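Local coordinates for protein nudix Hydrolase, RenU (Mycolicibacterium smegmatis, PDB 6UUF) that probably hydrolyses nucleoside diphosphate compounds, NADH among them, as a magnesium-dependent member of the Nudix hydrolase family, at residues 23-29 with 107-113; 86-90 with 160-164; 8-12 with 98-104; 134-138 with 150-154; 77-81 with 120-126. The protein carries 3 engineered substitutions. One frame throughout, in Å; residues are numbered along the deposited sequence.

Interaction 1 of 5, residues 23-29 with 107-113; sequences AAGLLLR and YTTVIAD
Strands 23-29 and 107-113 run parallel and in register from Ala23 beside Tyr107 to Arg29 beside Asp113, a central pair in the mixed sheet of the Nudix fold. Six backbone hydrogen bonds lace them together; among these, Val110 N meets Gly25 O at 2.8 Å. At one end Arg29 forms a salt bridge with Asp113, gripping it side-on with NE and NH2, both to OD1. Arg29 NE donates to Asp113 OD1 at 2.8 Å, nearly in line with the carboxylate C-O bond, and NH2 reaches the same Asp113 OD1 at 2.8 Å through the syn lone pair. A bend at chi3 (-60°) turns the guanidinium to within 30° of the carboxylate plane, and Ile111 CG2 lies over one of its faces. Each partner is engaged further: Arg29 NH1 bonds to Ile160 O, and Asp113 OD2 makes a salt bridge with Arg89. With a methionine in place of Arg29, Asp113 OD1 would probably lose both its donors here and Ile160 O its bond. At the other end, Tyr107 swings its ring obliquely past the opposing backbone, with OH 3.2 Å from Gly25 CA, where a beta-carbon on that residue would collide. Between the two ends, Leu26 CD1 packs 3.8 Å from Val110 CG1. The layers beyond complete an alpha/beta/alpha sandwich: Ala24, Leu26, Thr108 and Val110 rest on helix 67-79, while Leu27, Thr109 and Ile111 meet helix 144-158. At the Ala23 end a water bridges the strands, donating to Ala23 O and lying 2.7 Å from Thr108 OG1.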
# COMPACT_ATOMS: atom_id res chain seq x y z
N ALA A 23 3.43 -8.95 -3.68
CA ALA A 23 3.22 -7.56 -3.94
C ALA A 23 3.47 -6.78 -2.66
O ALA A 23 3.52 -7.35 -1.54
CB ALA A 23 1.82 -7.33 -4.44
N ALA A 24 3.59 -5.47 -2.85
CA ALA A 24 3.84 -4.55 -1.74
C ALA A 24 3.11 -3.24 -1.98
O ALA A 24 3.00 -2.78 -3.11
CB ALA A 24 5.32 -4.27 -1.61
N GLY A 25 2.63 -2.63 -0.90
CA GLY A 25 1.98 -1.31 -0.99
C GLY A 25 2.51 -0.34 0.04
O GLY A 25 2.91 -0.77 1.13
N LEU A 26 2.47 0.95 -0.30
CA LEU A 26 2.91 2.00 0.58
C LEU A 26 1.78 2.60 1.37
O LEU A 26 0.87 3.17 0.80
CB LEU A 26 3.58 3.10 -0.21
CG LEU A 26 4.52 3.96 0.61
CD1 LEU A 26 5.68 3.20 1.22
CD2 LEU A 26 5.02 5.05 -0.33
N LEU A 27 1.86 2.50 2.70
CA LEU A 27 1.01 3.26 3.63
C LEU A 27 1.79 4.47 4.08
O LEU A 27 2.57 4.40 5.04
CB LEU A 27 0.63 2.38 4.82
CG LEU A 27 -0.22 2.98 5.93
CD1 LEU A 27 -1.43 3.62 5.30
CD2 LEU A 27 -0.69 1.88 6.89
N LEU A 28 1.63 5.55 3.35
CA LEU A 28 2.35 6.79 3.59
C LEU A 28 1.53 7.70 4.53
O LEU A 28 0.40 8.04 4.20
CB LEU A 28 2.61 7.52 2.29
CG LEU A 28 3.40 8.82 2.44
CD1 LEU A 28 4.77 8.64 3.13
CD2 LEU A 28 3.60 9.37 1.04
N ARG A 29 2.13 8.10 5.65
CA ARG A 29 1.49 8.94 6.66
C ARG A 29 2.01 10.35 6.61
O ARG A 29 3.20 10.55 6.33
CB ARG A 29 1.71 8.40 8.06
CG ARG A 29 1.35 6.91 8.20
CD ARG A 29 1.62 6.42 9.62
NE ARG A 29 3.03 6.56 10.03
CZ ARG A 29 3.48 6.30 11.26
NH1 ARG A 29 2.64 5.92 12.24
NH2 ARG A 29 4.77 6.45 11.52
N TYR A 107 1.40 -10.19 0.53
CA TYR A 107 1.28 -8.77 0.37
C TYR A 107 1.92 -8.15 1.60
O TYR A 107 1.51 -8.49 2.76
CB TYR A 107 -0.20 -8.33 0.33
CG TYR A 107 -0.36 -6.86 -0.01
CD1 TYR A 107 -0.20 -5.87 0.95
CD2 TYR A 107 -0.68 -6.47 -1.30
CE1 TYR A 107 -0.32 -4.53 0.63
CE2 TYR A 107 -0.86 -5.12 -1.62
CZ TYR A 107 -0.66 -4.17 -0.66
OH TYR A 107 -0.81 -2.86 -1.01
N THR A 108 2.81 -7.19 1.35
CA THR A 108 3.54 -6.50 2.38
C THR A 108 3.21 -5.03 2.35
O THR A 108 3.43 -4.33 1.34
CB THR A 108 5.05 -6.68 2.21
OG1 THR A 108 5.38 -8.06 2.29
CG2 THR A 108 5.81 -5.96 3.31
N THR A 109 2.71 -4.54 3.48
CA THR A 109 2.45 -3.12 3.67
C THR A 109 3.70 -2.47 4.22
O THR A 109 4.27 -2.91 5.23
CB THR A 109 1.24 -2.88 4.62
OG1 THR A 109 0.06 -3.42 4.03
CG2 THR A 109 1.03 -1.40 4.85
N VAL A 110 4.12 -1.41 3.54
CA VAL A 110 5.31 -0.70 3.90
C VAL A 110 4.80 0.64 4.44
O VAL A 110 4.25 1.46 3.68
CB VAL A 110 6.22 -0.56 2.67
CG1 VAL A 110 7.48 0.27 2.95
CG2 VAL A 110 6.65 -1.94 2.18
N ILE A 111 4.98 0.84 5.74
CA ILE A 111 4.60 2.08 6.42
C ILE A 111 5.69 3.14 6.23
O ILE A 111 6.86 2.88 6.50
CB ILE A 111 4.38 1.82 7.93
CG1 ILE A 111 3.34 0.68 8.10
CG2 ILE A 111 4.01 3.10 8.64
CD1 ILE A 111 2.94 0.34 9.52
N ALA A 112 5.33 4.33 5.82
CA ALA A 112 6.32 5.39 5.66
C ALA A 112 5.71 6.71 6.08
O ALA A 112 4.47 6.82 6.13
CB ALA A 112 6.81 5.47 4.22
N ASP A 113 6.59 7.67 6.39
CA ASP A 113 6.21 9.04 6.77
C ASP A 113 6.72 10.13 5.79
O ASP A 113 7.80 10.05 5.24
CB ASP A 113 6.81 9.38 8.10
CG ASP A 113 6.32 8.48 9.22
OD1 ASP A 113 5.36 7.72 9.08
OD2 ASP A 113 6.95 8.53 10.28
O HOH W 1 5.22 -9.21 -0.19

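Interaction 2 of 5, residues 86-90 with 160-164; sequences LTVRT and IPLLN
Successive bends at chi2 (-61°) and chi3 (-54°) curl the Arg89 side chain so that its guanidinium slides past Leu163, running opposite to it, and meets Pro161. Leu163 CD2 sits over the centre of the flat group, 3.6 Å from Arg89 CZ. At the edge, Arg89 NH1 donates to Pro161 O at 3.0 Å in an almost straight bond (171°); the oxygen lies close to the guanidinium plane, but the donor stands above the carbonyl plane and not on a lone pair. NH1 is shared with Asp113, so one nitrogen joins the 160-164 segment to the carboxylate that Arg29 also holds. Methyl contacts extend the join on two sides. Ile160 CD1 packs 3.8 Å from Thr90 CG2 and 4.1 Å from Arg89 CB, while the Leu163 and Thr87 side chains cross at about a right angle, with Leu163 CD1 3.9 Å from Thr87 CG2. Two consecutive residues, Arg89 and Thr90, can both turn toward the segment because they form a classic beta bulge facing Ile111. Strand 87-98 pairs antiparallel with strand 104-113, and Val88 packs on helix 67-79. Segment 160-164, which follows helix 144-158, passes beside these strands, with Leu162 touching Arg29, Pro31 and Asp113.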
# COMPACT_ATOMS: atom_id res chain seq x y z
N LEU A 86 10.23 11.00 1.36
CA LEU A 86 9.58 10.12 2.31
C LEU A 86 10.58 9.31 3.10
O LEU A 86 11.75 9.24 2.73
CB LEU A 86 8.56 9.23 1.60
CG LEU A 86 9.04 8.36 0.42
CD1 LEU A 86 9.69 7.07 0.89
CD2 LEU A 86 7.89 8.05 -0.51
N THR A 87 10.11 8.71 4.19
CA THR A 87 10.97 7.94 5.08
C THR A 87 10.30 6.62 5.45
O THR A 87 9.26 6.64 6.08
CB THR A 87 11.28 8.75 6.35
OG1 THR A 87 11.97 9.94 5.97
CG2 THR A 87 12.17 7.96 7.31
N VAL A 88 10.91 5.50 5.06
CA VAL A 88 10.30 4.21 5.28
C VAL A 88 10.50 3.84 6.74
O VAL A 88 11.62 3.96 7.27
CB VAL A 88 10.89 3.13 4.35
CG1 VAL A 88 10.38 1.73 4.74
CG2 VAL A 88 10.55 3.43 2.89
N ARG A 89 9.44 3.40 7.40
CA ARG A 89 9.48 3.08 8.84
C ARG A 89 9.59 1.57 9.05
O ARG A 89 10.60 1.08 9.54
CB ARG A 89 8.26 3.63 9.55
CG ARG A 89 8.06 5.12 9.38
CD ARG A 89 9.21 5.95 9.93
NE ARG A 89 9.51 5.61 11.33
CZ ARG A 89 8.83 6.06 12.38
NH1 ARG A 89 7.79 6.88 12.25
NH2 ARG A 89 9.20 5.69 13.59
N THR A 90 8.61 0.81 8.63
CA THR A 90 8.71 -0.64 8.77
C THR A 90 7.83 -1.35 7.72
O THR A 90 7.21 -0.68 6.89
CB THR A 90 8.29 -1.07 10.24
OG1 THR A 90 8.65 -2.43 10.50
CG2 THR A 90 6.82 -0.91 10.46
N ILE A 160 4.17 3.36 16.29
CA ILE A 160 5.28 4.17 15.78
C ILE A 160 4.76 5.54 15.41
O ILE A 160 4.28 5.72 14.32
CB ILE A 160 6.00 3.58 14.53
CG1 ILE A 160 5.05 2.79 13.63
CG2 ILE A 160 7.16 2.68 14.97
CD1 ILE A 160 5.73 2.22 12.40
N PRO A 161 4.88 6.52 16.32
CA PRO A 161 4.46 7.88 15.93
C PRO A 161 5.33 8.51 14.87
O PRO A 161 6.50 8.12 14.70
CB PRO A 161 4.62 8.67 17.23
CG PRO A 161 5.61 7.86 18.02
CD PRO A 161 5.22 6.46 17.74
N LEU A 162 4.76 9.47 14.15
CA LEU A 162 5.48 10.12 13.06
C LEU A 162 6.71 10.78 13.61
O LEU A 162 6.75 11.18 14.75
CB LEU A 162 4.63 11.16 12.32
CG LEU A 162 3.73 10.66 11.19
CD1 LEU A 162 2.55 9.89 11.76
CD2 LEU A 162 3.24 11.81 10.34
N LEU A 163 7.70 10.92 12.75
CA LEU A 163 8.97 11.55 13.07
C LEU A 163 8.87 13.06 13.12
O LEU A 163 7.85 13.64 12.76
CB LEU A 163 9.97 11.17 11.99
CG LEU A 163 10.20 9.68 11.88
CD1 LEU A 163 11.31 9.40 10.88
CD2 LEU A 163 10.57 9.10 13.24
N ASN A 164 9.95 13.68 13.59
CA ASN A 164 10.22 15.10 13.30
C ASN A 164 11.73 15.34 13.18
O ASN A 164 12.54 14.39 13.28
CB ASN A 164 9.58 16.01 14.36
CG ASN A 164 9.59 15.39 15.73
OD1 ASN A 164 8.82 14.46 15.99
ND2 ASN A 164 10.48 15.88 16.61

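Interaction 3 of 5, residues 8-12 with 98-104; sequences WVMSE and AGIGGTQ
The loop of the beta hairpin joining strands 87-98 and 104-113 meets the end of the short strand 8-10 and the residues that follow it, and a single backbone bridge pairs Ser11 with Gly99. Two hydrogen bonds flank that pair: Ile100 N donates to Met10 O at 2.8 Å, and Glu12 N donates to Ala98 O at 2.9 Å in a nearly straight line (172°). The backbones come close because Gly99 carries no side chain; a beta-carbon there would run into Val9 CG1 and Thr103 O. Thr103 also holds the loop in shape from within, since Gly99 N bonds to its backbone oxygen and its OG1 donates to Ile100 O at 2.9 Å. Gly101 and Gly102, both with positive phi, carry the chain round the turn. Side chains fill in on both sides of the bridge. Met10 and Ile100 lie alongside each other, and Met10 CG comes unusually near Ile100 CD1 at 3.4 Å, a tight pair; the same Ile100 CD1 is 3.4 Å from Ser11 O. Beyond CG the Glu12 chain runs extended, and its carboxylate carbon CD rests 3.4 Å from the methyl CB of Ala98. Val9, with CG1 anti to its amide nitrogen (chi1 177°), brings that methyl to 4.1 Å from Gln104 O. Beyond the bridge, strand 8-10 pairs antiparallel with strand 16-18, Ser11 OG bonds to Ala15 N, and Ser11 packs on Phe17 and on Val97 of strand 87-98, so the small two-stranded sheet abuts the tip of the hairpin.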
# COMPACT_ATOMS: atom_id res chain seq x y z
N TRP A 8 1.97 -16.02 -12.29
CA TRP A 8 0.92 -16.36 -11.36
C TRP A 8 1.47 -17.23 -10.29
O TRP A 8 2.37 -18.02 -10.53
CB TRP A 8 -0.20 -17.14 -12.08
CG TRP A 8 -0.85 -16.36 -13.16
CD1 TRP A 8 -0.70 -16.53 -14.51
CD2 TRP A 8 -1.75 -15.27 -12.98
NE1 TRP A 8 -1.47 -15.60 -15.19
CE2 TRP A 8 -2.12 -14.83 -14.26
CE3 TRP A 8 -2.28 -14.64 -11.86
CZ2 TRP A 8 -2.99 -13.77 -14.45
CZ3 TRP A 8 -3.14 -13.58 -12.05
CH2 TRP A 8 -3.49 -13.15 -13.33
N VAL A 9 0.91 -17.08 -9.11
CA VAL A 9 0.98 -18.12 -8.10
C VAL A 9 -0.43 -18.67 -7.89
O VAL A 9 -1.40 -17.90 -7.73
CB VAL A 9 1.54 -17.55 -6.80
CG1 VAL A 9 1.55 -18.61 -5.68
CG2 VAL A 9 2.93 -16.97 -7.08
N MET A 10 -0.57 -19.99 -7.92
CA MET A 10 -1.85 -20.65 -7.63
C MET A 10 -1.96 -21.08 -6.16
O MET A 10 -1.14 -21.84 -5.69
CB MET A 10 -2.03 -21.90 -8.50
CG MET A 10 -3.40 -22.60 -8.31
SD MET A 10 -4.84 -21.67 -8.86
CE MET A 10 -4.20 -21.01 -10.41
N SER A 11 -3.00 -20.65 -5.47
CA SER A 11 -3.19 -21.07 -4.07
C SER A 11 -3.59 -22.53 -3.90
O SER A 11 -4.09 -23.16 -4.84
CB SER A 11 -4.25 -20.22 -3.37
OG SER A 11 -5.57 -20.48 -3.81
N GLU A 12 -3.42 -23.02 -2.68
CA GLU A 12 -4.05 -24.25 -2.23
C GLU A 12 -5.55 -24.29 -2.49
O GLU A 12 -6.03 -25.26 -3.02
CB GLU A 12 -3.77 -24.48 -0.74
CG GLU A 12 -2.33 -24.88 -0.43
CD GLU A 12 -2.11 -25.20 1.04
OE1 GLU A 12 -2.96 -24.82 1.88
OE2 GLU A 12 -1.07 -25.84 1.35
N ALA A 98 -0.73 -19.78 1.18
CA ALA A 98 -0.12 -21.04 0.82
C ALA A 98 -0.41 -21.30 -0.66
O ALA A 98 -1.57 -21.47 -1.03
CB ALA A 98 -0.67 -22.17 1.69
N GLY A 99 0.64 -21.27 -1.49
CA GLY A 99 0.56 -21.64 -2.89
C GLY A 99 0.77 -23.15 -3.11
O GLY A 99 1.22 -23.87 -2.21
N ILE A 100 0.44 -23.62 -4.31
CA ILE A 100 0.63 -25.04 -4.68
C ILE A 100 2.11 -25.27 -4.92
O ILE A 100 2.78 -24.47 -5.58
CB ILE A 100 -0.19 -25.45 -5.93
CG1 ILE A 100 -1.68 -25.47 -5.60
CG2 ILE A 100 0.22 -26.82 -6.44
CD1 ILE A 100 -2.60 -25.52 -6.81
N GLY A 101 2.60 -26.39 -4.38
CA GLY A 101 3.97 -26.83 -4.64
C GLY A 101 5.00 -26.06 -3.85
O GLY A 101 6.02 -25.61 -4.41
N GLY A 102 4.72 -25.89 -2.56
CA GLY A 102 5.62 -25.19 -1.64
C GLY A 102 5.53 -23.68 -1.68
O GLY A 102 5.83 -23.03 -0.67
N THR A 103 5.11 -23.11 -2.82
CA THR A 103 5.28 -21.68 -3.08
C THR A 103 4.32 -20.80 -2.28
O THR A 103 3.37 -21.28 -1.65
CB THR A 103 5.25 -21.35 -4.59
OG1 THR A 103 4.08 -21.92 -5.21
CG2 THR A 103 6.51 -21.89 -5.27
N GLN A 104 4.64 -19.52 -2.26
CA GLN A 104 3.97 -18.58 -1.38
C GLN A 104 3.64 -17.29 -2.11
O GLN A 104 4.29 -16.90 -3.09
CB GLN A 104 4.86 -18.26 -0.20
CG GLN A 104 4.09 -17.66 0.97
CD GLN A 104 4.82 -17.87 2.27
OE1 GLN A 104 5.97 -17.47 2.40
NE2 GLN A 104 4.16 -18.50 3.24

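Interaction 4 of 5, residues 134-138 with 150-154; sequences EDQVA and WQRLR
Apolar packing centres on the Trp150 indole, which is covered on one face by Val137 and on the opposite face by CG of Arg154. Val137 CG1 lies 3.4 Å from Trp150 CE2 and forms a CH-pi contact with the five-membered ring, 23° off its normal. Ala138 CB adds a looser touch, 4.0 Å from Trp150 CD1. The polar edge of the indole is served by one water in the ring plane: it accepts from Trp150 NE1 at 2.8 Å and from Ala138 N at 3.1 Å, and donates to Glu134 O at 2.8 Å, so one water links the indole N-H to two backbone groups of the other segment. Arg154 forms a salt bridge with Asp135, its chain turning at chi2 (-101°) and chi3 to bring the guanidinium end-on, NH1 and NH2 both donating to OD1. Arg154 NH2 lies 3.1 Å from Asp135 OD1, on the anti lone pair, whereas NH1 reaches the same Asp135 OD1 at 3.2 Å from above the carboxylate, the two planes being 77° apart. Glu134 O sits over the centre of the guanidinium. An alanine in place of Arg154 would probably leave the Asp135 carboxylate without this partner and one face of Trp150 without its covering chain. Val137 also touches Val39 and Leu41, so the segment after strand 126-133 is wedged between the sheet and helix 144-158, an outer helix of the Nudix alpha/beta/alpha sandwich.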
# COMPACT_ATOMS: atom_id res chain seq x y z
N GLU A 134 -6.59 9.24 9.23
CA GLU A 134 -6.56 7.87 9.71
C GLU A 134 -7.87 7.36 10.30
O GLU A 134 -8.28 6.25 10.01
CB GLU A 134 -5.50 7.71 10.79
CG GLU A 134 -4.09 7.54 10.31
CD GLU A 134 -3.18 7.02 11.42
OE1 GLU A 134 -3.02 7.76 12.43
OE2 GLU A 134 -2.64 5.87 11.28
N ASP A 135 -8.51 8.17 11.13
CA ASP A 135 -9.83 7.84 11.72
C ASP A 135 -10.96 7.74 10.70
O ASP A 135 -12.02 7.17 11.01
CB ASP A 135 -10.25 8.91 12.76
CG ASP A 135 -9.41 8.86 14.04
OD1 ASP A 135 -9.14 7.76 14.57
OD2 ASP A 135 -9.04 9.93 14.55
N GLN A 136 -10.76 8.33 9.52
CA GLN A 136 -11.80 8.31 8.47
C GLN A 136 -11.56 7.32 7.35
O GLN A 136 -12.45 7.13 6.50
CB GLN A 136 -11.99 9.72 7.93
CG GLN A 136 -12.44 10.66 9.04
CD GLN A 136 -13.13 11.87 8.52
OE1 GLN A 136 -14.29 12.11 8.88
NE2 GLN A 136 -12.44 12.65 7.63
N VAL A 137 -10.41 6.63 7.35
CA VAL A 137 -10.10 5.64 6.31
C VAL A 137 -11.20 4.58 6.18
O VAL A 137 -11.65 4.30 5.07
CB VAL A 137 -8.70 4.98 6.54
CG1 VAL A 137 -8.53 3.70 5.72
CG2 VAL A 137 -7.61 6.00 6.22
N ALA A 138 -11.64 4.00 7.30
CA ALA A 138 -12.65 2.93 7.32
C ALA A 138 -14.05 3.35 6.91
O ALA A 138 -14.92 2.51 6.72
CB ALA A 138 -12.72 2.32 8.70
N TRP A 150 -6.94 -3.40 7.73
CA TRP A 150 -6.84 -2.04 8.19
C TRP A 150 -6.73 -1.91 9.70
O TRP A 150 -5.87 -1.18 10.20
CB TRP A 150 -7.98 -1.18 7.62
CG TRP A 150 -7.96 0.26 8.09
CD1 TRP A 150 -8.95 0.93 8.77
CD2 TRP A 150 -6.86 1.15 7.98
NE1 TRP A 150 -8.55 2.19 9.06
CE2 TRP A 150 -7.27 2.37 8.57
CE3 TRP A 150 -5.59 1.06 7.40
CZ2 TRP A 150 -6.43 3.49 8.62
CZ3 TRP A 150 -4.75 2.19 7.46
CH2 TRP A 150 -5.18 3.39 8.07
N GLN A 151 -7.57 -2.62 10.46
CA GLN A 151 -7.55 -2.43 11.93
C GLN A 151 -6.20 -2.83 12.47
O GLN A 151 -5.63 -2.14 13.32
CB GLN A 151 -8.68 -3.20 12.63
CG GLN A 151 -8.57 -3.33 14.16
CD GLN A 151 -8.44 -2.02 14.97
OE1 GLN A 151 -8.83 -0.93 14.52
NE2 GLN A 151 -7.89 -2.14 16.19
N ARG A 152 -5.68 -3.95 11.97
CA ARG A 152 -4.37 -4.42 12.36
C ARG A 152 -3.27 -3.38 12.03
O ARG A 152 -2.48 -3.03 12.91
CB ARG A 152 -4.08 -5.77 11.75
CG ARG A 152 -2.88 -6.49 12.36
CD ARG A 152 -3.12 -7.00 13.80
NE ARG A 152 -1.84 -7.47 14.39
CZ ARG A 152 -1.14 -6.90 15.37
NH1 ARG A 152 -1.56 -5.80 16.01
NH2 ARG A 152 0.01 -7.46 15.74
N LEU A 153 -3.29 -2.82 10.81
CA LEU A 153 -2.36 -1.73 10.47
C LEU A 153 -2.47 -0.54 11.39
O LEU A 153 -1.46 0.08 11.70
CB LEU A 153 -2.57 -1.23 9.03
CG LEU A 153 -2.08 -2.23 8.03
CD1 LEU A 153 -2.63 -1.98 6.65
CD2 LEU A 153 -0.56 -2.24 8.00
N ARG A 154 -3.69 -0.18 11.81
CA ARG A 154 -3.84 0.91 12.78
C ARG A 154 -3.15 0.63 14.10
O ARG A 154 -2.52 1.53 14.69
CB ARG A 154 -5.31 1.15 13.03
CG ARG A 154 -5.97 1.84 11.88
CD ARG A 154 -6.11 3.29 12.22
NE ARG A 154 -7.41 3.53 12.81
CZ ARG A 154 -7.78 4.67 13.36
NH1 ARG A 154 -6.94 5.71 13.49
NH2 ARG A 154 -9.02 4.76 13.81
O HOH W 2 -10.20 4.23 9.98

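Interaction 5 of 5, residues 77-81 with 120-126; sequences AAAGL and TVPNRES. Engineered in segment 77-81: Ala77 (natural residue Glu), Ala78 (natural residue Glu).
The Ala78 carbonyl is approached from opposite faces of its plane, by Asn123 N at one and Ser126 OG at the other. Asn123 N lies 3.2 Å from Ala78 O and stands 45° out of the plane, not on a lone pair. Ser126 OG donates to the same Ala78 O at 2.9 Å, tilted less steeply; chi1 of -57° sets this hydroxyl anti to its own carbonyl carbon, and it bonds as well to Gln42. Next along, Val121 N reaches Ala79 O at 2.8 Å, again from above the carbonyl plane. Both acceptors lie at the C-terminal end of helix 67-79, and Gly80 is the first residue to leave helical geometry, with positive phi (72°). Segment 120-126 contains a type II' turn from Asn123 to Ser126, closed by Ser126 N bonding to Asn123 O. Side-chain contacts are few: Ala78 CB is 3.5 Å from Ser126 OG, Ala79 CB is 4.1 Å from Thr120 CB, and Leu81 CD2 lies alongside Thr120 CG2 at 4.0 Å. Ala77 and Ala78 are engineered replacements of two glutamates in the Nudix box (REUXEEXGU), whose glutamates typically bind the divalent metal in relatives; Gly80 and Leu81 are the glycine and the last hydrophobic position of that motif. Since the bonds across the contact all end on main-chain oxygens, the loop holds the end of the Nudix-box helix through its backbone, without using the side chains of the two engineered positions.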
# COMPACT_ATOMS: atom_id res chain seq x y z
N ALA A 77 5.38 5.61 -9.38
CA ALA A 77 4.65 5.36 -10.65
C ALA A 77 3.19 5.86 -10.65
O ALA A 77 2.72 6.46 -11.64
CB ALA A 77 4.69 3.89 -11.02
N ALA A 78 2.52 5.68 -9.52
CA ALA A 78 1.11 6.02 -9.38
C ALA A 78 0.87 7.47 -9.02
O ALA A 78 -0.17 7.99 -9.35
CB ALA A 78 0.46 5.13 -8.34
N ALA A 79 1.80 8.11 -8.31
CA ALA A 79 1.56 9.43 -7.72
C ALA A 79 2.65 10.47 -7.95
O ALA A 79 2.45 11.63 -7.58
CB ALA A 79 1.29 9.29 -6.23
N GLY A 80 3.77 10.08 -8.57
CA GLY A 80 4.88 10.99 -8.81
C GLY A 80 5.65 11.37 -7.56
O GLY A 80 6.40 12.35 -7.57
N LEU A 81 5.52 10.60 -6.48
CA LEU A 81 6.17 10.95 -5.24
C LEU A 81 7.67 10.68 -5.34
O LEU A 81 8.04 9.58 -5.74
CB LEU A 81 5.63 10.12 -4.08
CG LEU A 81 4.12 10.21 -3.82
CD1 LEU A 81 3.75 9.37 -2.62
CD2 LEU A 81 3.70 11.65 -3.63
N THR A 120 0.61 15.32 -5.44
CA THR A 120 0.70 14.08 -6.20
C THR A 120 0.37 14.45 -7.65
O THR A 120 -0.38 15.40 -7.90
CB THR A 120 -0.28 12.99 -5.66
OG1 THR A 120 -1.62 13.44 -5.78
CG2 THR A 120 -0.08 12.74 -4.21
N VAL A 121 0.96 13.71 -8.60
CA VAL A 121 0.56 13.74 -9.99
C VAL A 121 -0.00 12.35 -10.32
O VAL A 121 0.78 11.40 -10.38
CB VAL A 121 1.73 14.10 -10.93
CG1 VAL A 121 1.24 14.23 -12.38
CG2 VAL A 121 2.40 15.38 -10.46
N PRO A 122 -1.35 12.23 -10.49
CA PRO A 122 -1.91 10.89 -10.75
C PRO A 122 -1.50 10.34 -12.13
O PRO A 122 -1.32 11.11 -13.09
CB PRO A 122 -3.43 11.09 -10.62
CG PRO A 122 -3.65 12.54 -10.87
CD PRO A 122 -2.41 13.26 -10.41
N ASN A 123 -1.30 9.03 -12.18
CA ASN A 123 -0.96 8.32 -13.39
C ASN A 123 -1.39 6.85 -13.19
O ASN A 123 -1.86 6.49 -12.11
CB ASN A 123 0.55 8.43 -13.62
CG ASN A 123 0.94 8.30 -15.08
OD1 ASN A 123 0.08 8.24 -15.97
ND2 ASN A 123 2.25 8.25 -15.34
N ARG A 124 -1.27 6.02 -14.23
CA ARG A 124 -1.60 4.60 -14.12
C ARG A 124 -3.08 4.41 -13.70
O ARG A 124 -3.96 5.05 -14.31
CB ARG A 124 -0.59 3.89 -13.17
CG ARG A 124 0.85 3.87 -13.67
CD ARG A 124 1.16 2.55 -14.38
NE ARG A 124 2.57 2.40 -14.74
CZ ARG A 124 3.13 1.27 -15.19
NH1 ARG A 124 2.42 0.16 -15.35
NH2 ARG A 124 4.43 1.26 -15.48
N GLU A 125 -3.37 3.62 -12.66
CA GLU A 125 -4.77 3.37 -12.22
C GLU A 125 -5.28 4.39 -11.18
O GLU A 125 -6.36 4.21 -10.57
CB GLU A 125 -5.03 1.91 -11.74
CG GLU A 125 -3.85 0.97 -11.58
CD GLU A 125 -3.11 1.16 -10.28
OE1 GLU A 125 -2.04 1.82 -10.29
OE2 GLU A 125 -3.59 0.62 -9.25
N SER A 126 -4.51 5.47 -10.97
CA SER A 126 -4.89 6.53 -10.03
C SER A 126 -6.00 7.35 -10.66
O SER A 126 -5.75 8.23 -11.50
CB SER A 126 -3.68 7.40 -9.66
OG SER A 126 -2.65 6.58 -9.11

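Interaction 1 lies about 4 Å from the centre of the chain, and interactions 2, 4 and 5 touch it. Interaction 2 does so, 11 Å between centres, through the charge network of Arg29, Asp113 and Arg89 on neighbouring strands. Interactions 4 and 5 lie 13 and 15 Å from it between centres and involve the two helices that sandwich the sheet: Trp150 and Leu153 of helix 144-158 pack on Leu27 and Thr109, while Leu81, just after helix 67-79, packs on Leu28. Interaction 3 is remote, its centre 23 Å from that of interaction 1 and 33 Å from that of interaction 2. Along the chain, interactions 1, 2, 3 and 5 cross one another, whereas interaction 4 nests inside the loop closed by interaction 2, so distant sequence segments interlock into one compact domain.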